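Local coordinates for protein horse MILK lysozyme (Equus caballus, PDB 2EQL) that hydrolyses the beta-1,4 linkages between N-acetylmuramic acid and N-acetylglucosamine in bacterial peptidoglycan, so lysing bacteria, and binds one calcium ion, at residues W64-K69 and N77-K82; Y54-L59 and E86-D91; S24-V29 and E122-C127. One frame throughout, in Å; residues are numbered along the deposited sequence.

Contact 1 (W64-K69 and N77-K82)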
loop_
_atom_site.group_PDB
_atom_site.type_symbol
_atom_site.label_atom_id
_atom_site.label_comp_id
_atom_site.label_asym_id
_atom_site.label_seq_id
_atom_site.Cartn_x
_atom_site.Cartn_y
_atom_site.Cartn_z
ATOM N N TRP A 64 -5.351 -3.693 -10.617
ATOM C CA TRP A 64 -3.970 -3.956 -10.297
ATOM C C TRP A 64 -3.500 -5.371 -10.133
ATOM O O TRP A 64 -2.288 -5.614 -10.161
ATOM C CB TRP A 64 -3.639 -3.169 -9.036
ATOM C CG TRP A 64 -3.953 -1.678 -9.197
ATOM C CD1 TRP A 64 -4.951 -1.084 -8.474
ATOM C CD2 TRP A 64 -3.289 -0.822 -10.050
ATOM N NE1 TRP A 64 -4.909 0.154 -8.885
ATOM C CE2 TRP A 64 -3.958 0.359 -9.801
ATOM C CE3 TRP A 64 -2.235 -0.910 -10.969
ATOM C CZ2 TRP A 64 -3.595 1.505 -10.471
ATOM C CZ3 TRP A 64 -1.880 0.236 -11.634
ATOM C CH2 TRP A 64 -2.554 1.432 -11.387
ATOM N N CYS A 65 -4.394 -6.301 -9.928
ATOM C CA CYS A 65 -3.996 -7.680 -9.842
ATOM C C CYS A 65 -5.143 -8.565 -10.320
ATOM O O CYS A 65 -6.299 -8.168 -10.481
ATOM C CB CYS A 65 -3.556 -7.998 -8.374
ATOM S SG CYS A 65 -4.843 -7.964 -7.088
ATOM N N LYS A 66 -4.675 -9.719 -10.717
ATOM C CA LYS A 66 -5.430 -10.812 -11.213
ATOM C C LYS A 66 -5.731 -11.866 -10.173
ATOM O O LYS A 66 -4.836 -12.438 -9.567
ATOM C CB LYS A 66 -4.656 -11.418 -12.297
ATOM C CG LYS A 66 -5.562 -11.896 -13.413
ATOM C CD LYS A 66 -5.793 -13.391 -13.433
ATOM C CE LYS A 66 -4.452 -13.993 -13.768
ATOM N NZ LYS A 66 -4.647 -15.280 -14.386
ATOM N N ASP A 67 -7.002 -12.137 -9.952
ATOM C CA ASP A 67 -7.545 -13.148 -9.050
ATOM C C ASP A 67 -8.734 -13.749 -9.820
ATOM O O ASP A 67 -8.933 -13.301 -10.943
ATOM C CB ASP A 67 -8.021 -12.514 -7.689
ATOM C CG ASP A 67 -9.172 -11.493 -7.550
ATOM O OD1 ASP A 67 -10.045 -11.313 -8.401
ATOM O OD2 ASP A 67 -9.195 -10.857 -6.501
ATOM N N ASN A 68 -9.556 -14.697 -9.325
ATOM C CA ASN A 68 -10.673 -15.241 -10.064
ATOM C C ASN A 68 -11.884 -14.329 -10.190
ATOM O O ASN A 68 -12.700 -14.670 -11.064
ATOM C CB ASN A 68 -11.232 -16.538 -9.457
ATOM C CG ASN A 68 -10.690 -17.826 -10.049
ATOM O OD1 ASN A 68 -9.687 -18.282 -9.526
ATOM N ND2 ASN A 68 -11.175 -18.513 -11.098
ATOM N N LYS A 69 -12.146 -13.272 -9.395
ATOM C CA LYS A 69 -13.428 -12.627 -9.604
ATOM C C LYS A 69 -13.518 -11.440 -10.569
ATOM O O LYS A 69 -12.674 -10.536 -10.591
ATOM C CB LYS A 69 -14.021 -12.229 -8.249
ATOM C CG LYS A 69 -13.224 -12.017 -6.971
ATOM C CD LYS A 69 -13.266 -13.169 -5.961
ATOM C CE LYS A 69 -13.304 -12.537 -4.563
ATOM N NZ LYS A 69 -13.302 -13.471 -3.441
ATOM N N ASN A 77 0.887 -7.174 -13.085
ATOM C CA ASN A 77 1.177 -8.560 -13.477
ATOM C C ASN A 77 1.211 -9.568 -12.368
ATOM O O ASN A 77 1.811 -10.631 -12.506
ATOM C CB ASN A 77 2.499 -8.733 -14.175
ATOM C CG ASN A 77 2.495 -8.104 -15.512
ATOM O OD1 ASN A 77 3.584 -7.882 -16.046
ATOM N ND2 ASN A 77 1.338 -7.815 -16.114
ATOM N N ILE A 78 0.562 -9.329 -11.246
ATOM C CA ILE A 78 0.680 -10.304 -10.192
ATOM C C ILE A 78 -0.628 -11.006 -10.020
ATOM O O ILE A 78 -1.639 -10.521 -10.515
ATOM C CB ILE A 78 1.171 -9.604 -8.862
ATOM C CG1 ILE A 78 0.430 -8.376 -8.543
ATOM C CG2 ILE A 78 2.675 -9.284 -9.026
ATOM C CD1 ILE A 78 1.070 -7.647 -7.378
ATOM N N MET A 79 -0.624 -12.190 -9.423
ATOM C CA MET A 79 -1.852 -12.839 -8.995
ATOM C C MET A 79 -2.094 -12.142 -7.684
ATOM O O MET A 79 -1.195 -12.073 -6.852
ATOM C CB MET A 79 -1.749 -14.311 -8.600
ATOM C CG MET A 79 -1.572 -15.284 -9.730
ATOM S SD MET A 79 -2.852 -14.911 -10.921
ATOM C CE MET A 79 -4.017 -16.167 -10.582
ATOM N N CYS A 80 -3.284 -11.681 -7.374
ATOM C CA CYS A 80 -3.529 -11.015 -6.102
ATOM C C CYS A 80 -3.033 -11.724 -4.831
ATOM O O CYS A 80 -2.693 -11.108 -3.801
ATOM C CB CYS A 80 -5.003 -10.775 -5.963
ATOM S SG CYS A 80 -5.786 -9.725 -7.208
ATOM N N SER A 81 -2.957 -13.054 -4.945
ATOM C CA SER A 81 -2.547 -13.868 -3.838
ATOM C C SER A 81 -1.096 -13.633 -3.435
ATOM O O SER A 81 -0.767 -13.829 -2.261
ATOM C CB SER A 81 -2.803 -15.343 -4.182
ATOM O OG SER A 81 -2.391 -15.696 -5.490
ATOM N N LYS A 82 -0.262 -13.108 -4.350
ATOM C CA LYS A 82 1.110 -12.771 -4.032
ATOM C C LYS A 82 1.088 -11.606 -3.021
ATOM O O LYS A 82 2.072 -11.319 -2.372
ATOM C CB LYS A 82 1.868 -12.382 -5.339
ATOM C CG LYS A 82 2.061 -13.510 -6.338
ATOM C CD LYS A 82 2.391 -12.987 -7.781
ATOM C CE LYS A 82 2.174 -14.158 -8.871
ATOM N NZ LYS A 82 1.995 -13.766 -10.268
#

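Contact 2 (Y54-L59 and E86-D91)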
loop_
_atom_site.group_PDB
_atom_site.type_symbol
_atom_site.label_atom_id
_atom_site.label_comp_id
_atom_site.label_asym_id
_atom_site.label_seq_id
_atom_site.Cartn_x
_atom_site.Cartn_y
_atom_site.Cartn_z
ATOM N N TYR A 54 -6.414 -6.034 -1.489
ATOM C CA TYR A 54 -5.397 -6.939 -0.938
ATOM C C TYR A 54 -4.175 -6.348 -0.191
ATOM O O TYR A 54 -3.458 -5.452 -0.707
ATOM C CB TYR A 54 -4.801 -7.829 -2.040
ATOM C CG TYR A 54 -5.686 -8.916 -2.605
ATOM C CD1 TYR A 54 -6.726 -8.557 -3.447
ATOM C CD2 TYR A 54 -5.504 -10.244 -2.209
ATOM C CE1 TYR A 54 -7.595 -9.543 -3.889
ATOM C CE2 TYR A 54 -6.371 -11.233 -2.643
ATOM C CZ TYR A 54 -7.417 -10.863 -3.475
ATOM O OH TYR A 54 -8.325 -11.776 -3.930
ATOM N N GLY A 55 -3.932 -6.829 1.046
ATOM C CA GLY A 55 -2.643 -6.667 1.718
ATOM C C GLY A 55 -2.287 -5.364 2.422
ATOM O O GLY A 55 -3.086 -4.455 2.633
ATOM N N LEU A 56 -1.036 -5.306 2.795
ATOM C CA LEU A 56 -0.443 -4.144 3.392
ATOM C C LEU A 56 -0.809 -2.788 2.757
ATOM O O LEU A 56 -0.965 -1.769 3.429
ATOM C CB LEU A 56 1.079 -4.365 3.359
ATOM C CG LEU A 56 2.029 -3.238 3.710
ATOM C CD1 LEU A 56 2.356 -3.336 5.173
ATOM C CD2 LEU A 56 3.276 -3.312 2.835
ATOM N N PHE A 57 -0.853 -2.694 1.440
ATOM C CA PHE A 57 -1.251 -1.458 0.806
ATOM C C PHE A 57 -2.694 -1.542 0.392
ATOM O O PHE A 57 -3.120 -0.529 -0.063
ATOM C CB PHE A 57 -0.424 -1.170 -0.445
ATOM C CG PHE A 57 1.092 -1.043 -0.270
ATOM C CD1 PHE A 57 1.600 -0.056 0.535
ATOM C CD2 PHE A 57 1.932 -1.937 -0.916
ATOM C CE1 PHE A 57 2.971 0.022 0.696
ATOM C CE2 PHE A 57 3.289 -1.860 -0.756
ATOM C CZ PHE A 57 3.810 -0.878 0.050
ATOM N N GLN A 58 -3.497 -2.609 0.476
ATOM C CA GLN A 58 -4.883 -2.710 0.018
ATOM C C GLN A 58 -5.072 -2.357 -1.466
ATOM O O GLN A 58 -5.858 -1.508 -1.904
ATOM C CB GLN A 58 -5.780 -1.847 0.928
ATOM C CG GLN A 58 -6.009 -2.301 2.416
ATOM C CD GLN A 58 -6.787 -3.617 2.622
ATOM O OE1 GLN A 58 -8.019 -3.712 2.606
ATOM N NE2 GLN A 58 -6.078 -4.715 2.812
ATOM N N LEU A 59 -4.366 -3.120 -2.313
ATOM C CA LEU A 59 -4.344 -2.969 -3.760
ATOM C C LEU A 59 -5.552 -3.680 -4.280
ATOM O O LEU A 59 -5.792 -4.860 -4.000
ATOM C CB LEU A 59 -3.114 -3.618 -4.341
ATOM C CG LEU A 59 -1.830 -2.827 -4.664
ATOM C CD1 LEU A 59 -1.835 -1.409 -4.036
ATOM C CD2 LEU A 59 -0.635 -3.641 -4.153
ATOM N N GLU A 86 4.013 -12.909 3.303
ATOM C CA GLU A 86 4.894 -12.278 4.287
ATOM C C GLU A 86 5.781 -11.318 3.569
ATOM O O GLU A 86 6.198 -10.309 4.136
ATOM C CB GLU A 86 5.895 -13.204 5.015
ATOM C CG GLU A 86 5.496 -14.662 5.321
ATOM C CD GLU A 86 4.109 -14.771 5.929
ATOM O OE1 GLU A 86 3.818 -14.109 6.962
ATOM O OE2 GLU A 86 3.328 -15.530 5.324
ATOM N N ASN A 87 6.096 -11.712 2.322
ATOM C CA ASN A 87 6.976 -10.929 1.481
ATOM C C ASN A 87 6.213 -9.778 0.838
ATOM O O ASN A 87 5.138 -9.939 0.270
ATOM C CB ASN A 87 7.577 -11.874 0.451
ATOM C CG ASN A 87 8.506 -11.233 -0.565
ATOM O OD1 ASN A 87 9.713 -11.149 -0.414
ATOM N ND2 ASN A 87 7.958 -10.777 -1.667
ATOM N N ILE A 88 6.754 -8.575 0.916
ATOM C CA ILE A 88 6.084 -7.439 0.325
ATOM C C ILE A 88 6.768 -6.764 -0.874
ATOM O O ILE A 88 6.518 -5.595 -1.196
ATOM C CB ILE A 88 5.812 -6.402 1.421
ATOM C CG1 ILE A 88 7.048 -5.840 2.102
ATOM C CG2 ILE A 88 4.810 -7.115 2.303
ATOM C CD1 ILE A 88 6.741 -4.478 2.747
ATOM N N ASP A 89 7.543 -7.552 -1.629
ATOM C CA ASP A 89 8.202 -7.031 -2.810
ATOM C C ASP A 89 7.234 -6.836 -3.944
ATOM O O ASP A 89 7.321 -5.845 -4.657
ATOM C CB ASP A 89 9.376 -7.952 -3.302
ATOM C CG ASP A 89 10.501 -8.062 -2.275
ATOM O OD1 ASP A 89 10.695 -7.141 -1.481
ATOM O OD2 ASP A 89 11.155 -9.093 -2.223
ATOM N N ASP A 90 6.207 -7.659 -4.075
ATOM C CA ASP A 90 5.310 -7.459 -5.197
ATOM C C ASP A 90 4.472 -6.253 -4.877
ATOM O O ASP A 90 4.139 -5.465 -5.770
ATOM C CB ASP A 90 4.406 -8.659 -5.413
ATOM C CG ASP A 90 5.250 -9.881 -5.618
ATOM O OD1 ASP A 90 5.602 -10.528 -4.627
ATOM O OD2 ASP A 90 5.587 -10.165 -6.753
ATOM N N ASP A 91 4.199 -6.105 -3.570
ATOM C CA ASP A 91 3.398 -4.994 -3.060
ATOM C C ASP A 91 4.102 -3.661 -3.348
ATOM O O ASP A 91 3.462 -2.690 -3.760
ATOM C CB ASP A 91 3.175 -5.182 -1.549
ATOM C CG ASP A 91 2.535 -6.482 -1.065
ATOM O OD1 ASP A 91 3.093 -7.554 -1.265
ATOM O OD2 ASP A 91 1.488 -6.439 -0.423
#

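Contact 3 (S24-V29 and E122-C127)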
loop_
_atom_site.group_PDB
_atom_site.type_symbol
_atom_site.label_atom_id
_atom_site.label_comp_id
_atom_site.label_asym_id
_atom_site.label_seq_id
_atom_site.Cartn_x
_atom_site.Cartn_y
_atom_site.Cartn_z
ATOM N N SER A 24 7.335 11.256 0.547
ATOM C CA SER A 24 8.388 10.837 1.445
ATOM C C SER A 24 8.062 9.510 2.110
ATOM O O SER A 24 6.892 9.123 2.071
ATOM C CB SER A 24 8.580 11.981 2.470
ATOM O OG SER A 24 7.356 12.609 2.877
ATOM N N LEU A 25 9.011 8.878 2.831
ATOM C CA LEU A 25 8.834 7.611 3.524
ATOM C C LEU A 25 7.615 7.701 4.416
ATOM O O LEU A 25 6.769 6.828 4.331
ATOM C CB LEU A 25 9.996 7.301 4.440
ATOM C CG LEU A 25 10.809 6.040 4.325
ATOM C CD1 LEU A 25 11.676 5.893 5.567
ATOM C CD2 LEU A 25 9.866 4.865 4.064
ATOM N N ALA A 26 7.528 8.790 5.230
ATOM C CA ALA A 26 6.447 9.105 6.160
ATOM C C ALA A 26 5.110 8.968 5.531
ATOM O O ALA A 26 4.214 8.431 6.139
ATOM C CB ALA A 26 6.487 10.528 6.673
ATOM N N ASN A 27 4.970 9.390 4.288
ATOM C CA ASN A 27 3.725 9.315 3.553
ATOM C C ASN A 27 3.250 7.907 3.323
ATOM O O ASN A 27 2.146 7.524 3.726
ATOM C CB ASN A 27 3.941 10.028 2.269
ATOM C CG ASN A 27 3.358 11.395 2.476
ATOM O OD1 ASN A 27 2.145 11.557 2.497
ATOM N ND2 ASN A 27 4.147 12.431 2.708
ATOM N N TRP A 28 4.175 7.145 2.741
ATOM C CA TRP A 28 4.054 5.732 2.414
ATOM C C TRP A 28 3.719 4.927 3.666
ATOM O O TRP A 28 2.766 4.163 3.660
ATOM C CB TRP A 28 5.397 5.216 1.815
ATOM C CG TRP A 28 5.633 5.717 0.409
ATOM C CD1 TRP A 28 6.509 6.729 0.136
ATOM C CD2 TRP A 28 4.946 5.268 -0.695
ATOM N NE1 TRP A 28 6.367 6.932 -1.151
ATOM C CE2 TRP A 28 5.446 6.084 -1.688
ATOM C CE3 TRP A 28 3.976 4.293 -0.951
ATOM C CZ2 TRP A 28 4.960 5.914 -2.972
ATOM C CZ3 TRP A 28 3.507 4.139 -2.238
ATOM C CH2 TRP A 28 4.001 4.946 -3.246
ATOM N N VAL A 29 4.490 5.099 4.749
ATOM C CA VAL A 29 4.284 4.417 6.006
ATOM C C VAL A 29 2.936 4.777 6.581
ATOM O O VAL A 29 2.214 3.914 7.086
ATOM C CB VAL A 29 5.373 4.780 7.049
ATOM C CG1 VAL A 29 5.103 3.990 8.366
ATOM C CG2 VAL A 29 6.763 4.463 6.487
ATOM N N GLU A 122 7.268 14.673 12.166
ATOM C CA GLU A 122 7.801 13.979 13.329
ATOM C C GLU A 122 7.065 12.628 13.506
ATOM O O GLU A 122 7.106 11.971 14.550
ATOM C CB GLU A 122 7.655 14.957 14.520
ATOM C CG GLU A 122 6.303 15.525 14.933
ATOM C CD GLU A 122 5.459 16.308 13.889
ATOM O OE1 GLU A 122 4.867 15.666 13.000
ATOM O OE2 GLU A 122 5.350 17.538 14.006
ATOM N N TYR A 123 6.499 12.121 12.376
ATOM C CA TYR A 123 5.793 10.856 12.331
ATOM C C TYR A 123 6.797 9.697 12.420
ATOM O O TYR A 123 6.539 8.716 13.101
ATOM C CB TYR A 123 5.003 10.798 11.053
ATOM C CG TYR A 123 4.305 9.478 10.776
ATOM C CD1 TYR A 123 3.127 9.216 11.417
ATOM C CD2 TYR A 123 4.820 8.568 9.875
ATOM C CE1 TYR A 123 2.458 8.065 11.142
ATOM C CE2 TYR A 123 4.152 7.417 9.602
ATOM C CZ TYR A 123 2.982 7.199 10.247
ATOM O OH TYR A 123 2.237 6.116 9.942
ATOM N N LEU A 124 7.979 9.726 11.804
ATOM C CA LEU A 124 8.891 8.644 12.048
ATOM C C LEU A 124 9.963 9.027 13.050
ATOM O O LEU A 124 10.972 8.361 13.142
ATOM C CB LEU A 124 9.480 8.250 10.718
ATOM C CG LEU A 124 8.440 7.901 9.683
ATOM C CD1 LEU A 124 9.127 7.765 8.337
ATOM C CD2 LEU A 124 7.708 6.629 10.079
ATOM N N ALA A 125 9.817 10.077 13.863
ATOM C CA ALA A 125 10.818 10.545 14.845
ATOM C C ALA A 125 11.541 9.494 15.689
ATOM O O ALA A 125 12.751 9.463 15.910
ATOM C CB ALA A 125 10.139 11.534 15.820
ATOM N N SER A 126 10.761 8.535 16.115
ATOM C CA SER A 126 11.269 7.502 16.960
ATOM C C SER A 126 11.786 6.276 16.194
ATOM O O SER A 126 12.222 5.268 16.754
ATOM C CB SER A 126 10.098 7.246 17.906
ATOM O OG SER A 126 8.828 7.254 17.251
ATOM N N CYS A 127 11.837 6.396 14.886
ATOM C CA CYS A 127 12.162 5.299 14.049
ATOM C C CYS A 127 13.301 5.781 13.250
ATOM O O CYS A 127 13.030 6.207 12.115
ATOM C CB CYS A 127 11.142 4.905 12.972
ATOM S SG CYS A 127 9.451 4.850 13.506
#

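Contact 1 (W64-K69 and N77-K82)
Cys65 and Cys80 are joined by a disulfide, with a torsion of 96° about the bond from Cys65 SG to Cys80 SG, so the two CB atoms stand off roughly at right angles across it. CB of Cys80 points toward 64-69, and its SG lies beside its own backbone N. Cys65 holds SG between its backbone N and carbonyl carbon, chi1 67°, which brings the sulfur round to meet its partner. Asp67 packs on the Cys80 sulfur, its CB 3.6 Å from Cys80 SG. Both oxygens of the Asp67 carboxylate are engaged. OD1 takes the backbone N of Lys69, 3.0 Å away and well above the carboxylate plane, closing an Asx turn, while OD2 accepts from the hydroxyl of Tyr54 and from Asn61 ND2. Next to the disulfide, Ile78 lays its CG1 4.0 Å from Cys65 CB, and its CG2 branch packs against Asp90 at the start of helix 89-98.

On the solvent side Lys66 and Met79 run side by side in the same direction. Both chains are bent, and Lys66 CE lies 3.4 Å from Met79 SD, so it is the aliphatic part of the lysine that meets the thioether. Underneath, the backbones hold each other: Lys66 N donates to Ile78 O at 3.1 Å, nearly straight and in the carbonyl plane, and Cys80 N returns a 2.8 Å bond to Lys66 O from above that carbonyl's plane. Two bonds from one residue to partners two apart are the parallel-strand pattern, here reduced to a very short pair. Disulfide and paired backbone together close the long loop of the beta-domain in C-type lysozymes.

Contact 2 (Y54-L59 and E86-D91)
Phe57 and Leu56 sit on the tight turn between strands 52-54 and 59-60 of the lysozyme beta-sheet, and here they press against Ile88 and Asp91 where helix 89-98 begins. Phe57 meets Asp91 directly: CE2 lies 3.1 Å from the backbone O of Asp91 and 3.4 Å from Asp91 CB. The CA of Asp91 lies at the ring edge, in its plane, while the Asp91 carboxylate is turned 54° from the ring. One face of the same ring is covered by Leu56 CD2, 3.7 Å above the plane and displaced toward the rim. With CG anti to the backbone N (chi1 170°), Leu56 also sends that methyl to the helix start, where CD2 touches Ile88 CD1 at 3.7 Å and the two chains cross at about a right angle. Ile88 is the N-cap residue.

The turn is held from within. Gly55 O accepts both Gln58 N, at 2.9 Å, and the side-chain Gln58 NE2, at 3.0 Å and almost straight; the first closes a type I turn. Phe57 O takes Trp108 NE1 and Leu56 O the hydroxyl of Ser36. Asn87, Asp90 and Asp91 are inferred calcium ligands. The buried packing sets the beta-sheet turn, with its G1 bulge, against the helix start that carries these probable ligands of the calcium site, as in calcium-binding lysozymes.

Contact 3 (S24-V29 and E122-C127)
Tyr123 lays the edge of its ring against Val29. A chi1 of 174° swings the Tyr123 ring away from its own backbone N toward helix 25-36, where Val29 CB lies in the ring plane and Val29 CG1 is 3.8 Å from Tyr123 CE2. The same CE2 sits 3.6 Å from Ala26 O, while the methyl of Ala26 meets Tyr123 CD2 at 4.1 Å. The hydroxyl goes past Val29 to a hydrogen bond with Glu33 OE2, and Lys5 makes a cation-pi contact with the ring. This is how the C-terminal loop of a C-type lysozyme is laid over the helical domain, against helix 25-36 and helix 5-13.

Leu124 follows and divides its methyls between Ala26 with Leu25 and Val29. Its CD1 comes to 3.6 Å from Ala26 N, near the helix start, and 4.0 Å from Leu25 CB; CD2 instead touches Val29 CG1 at 4.1 Å. Leu25 and Val29 themselves continue onto helix 5-13, through Leu12 and Leu8. Beyond Leu124 the chain turns back in a type I turn, Cys127 N donating to Leu124 O at 2.8 Å, and Cys127 then joins Cys6 through a disulfide.

From the N terminus, the chain enters helix 25-36 with one half of contact 3, whose other half waits near the C terminus; that closure takes in most of the sequence and ties the tail to the helical domain. Next comes the sheet turn 54-59, which contact 2 brings back to 86-91 at the start of helix 89-98, joining the beta-domain to the helical one. Within that loop contact 1 closes a smaller one, 64-69 on 77-82, so the three are nested without crossing. Contacts 1 and 2 adjoin, about 11 Å between centres, with Cys80 packing on Tyr54. Contacts 1 and 3 lie on opposite sides of the chain's centre, their centres about 29 Å apart.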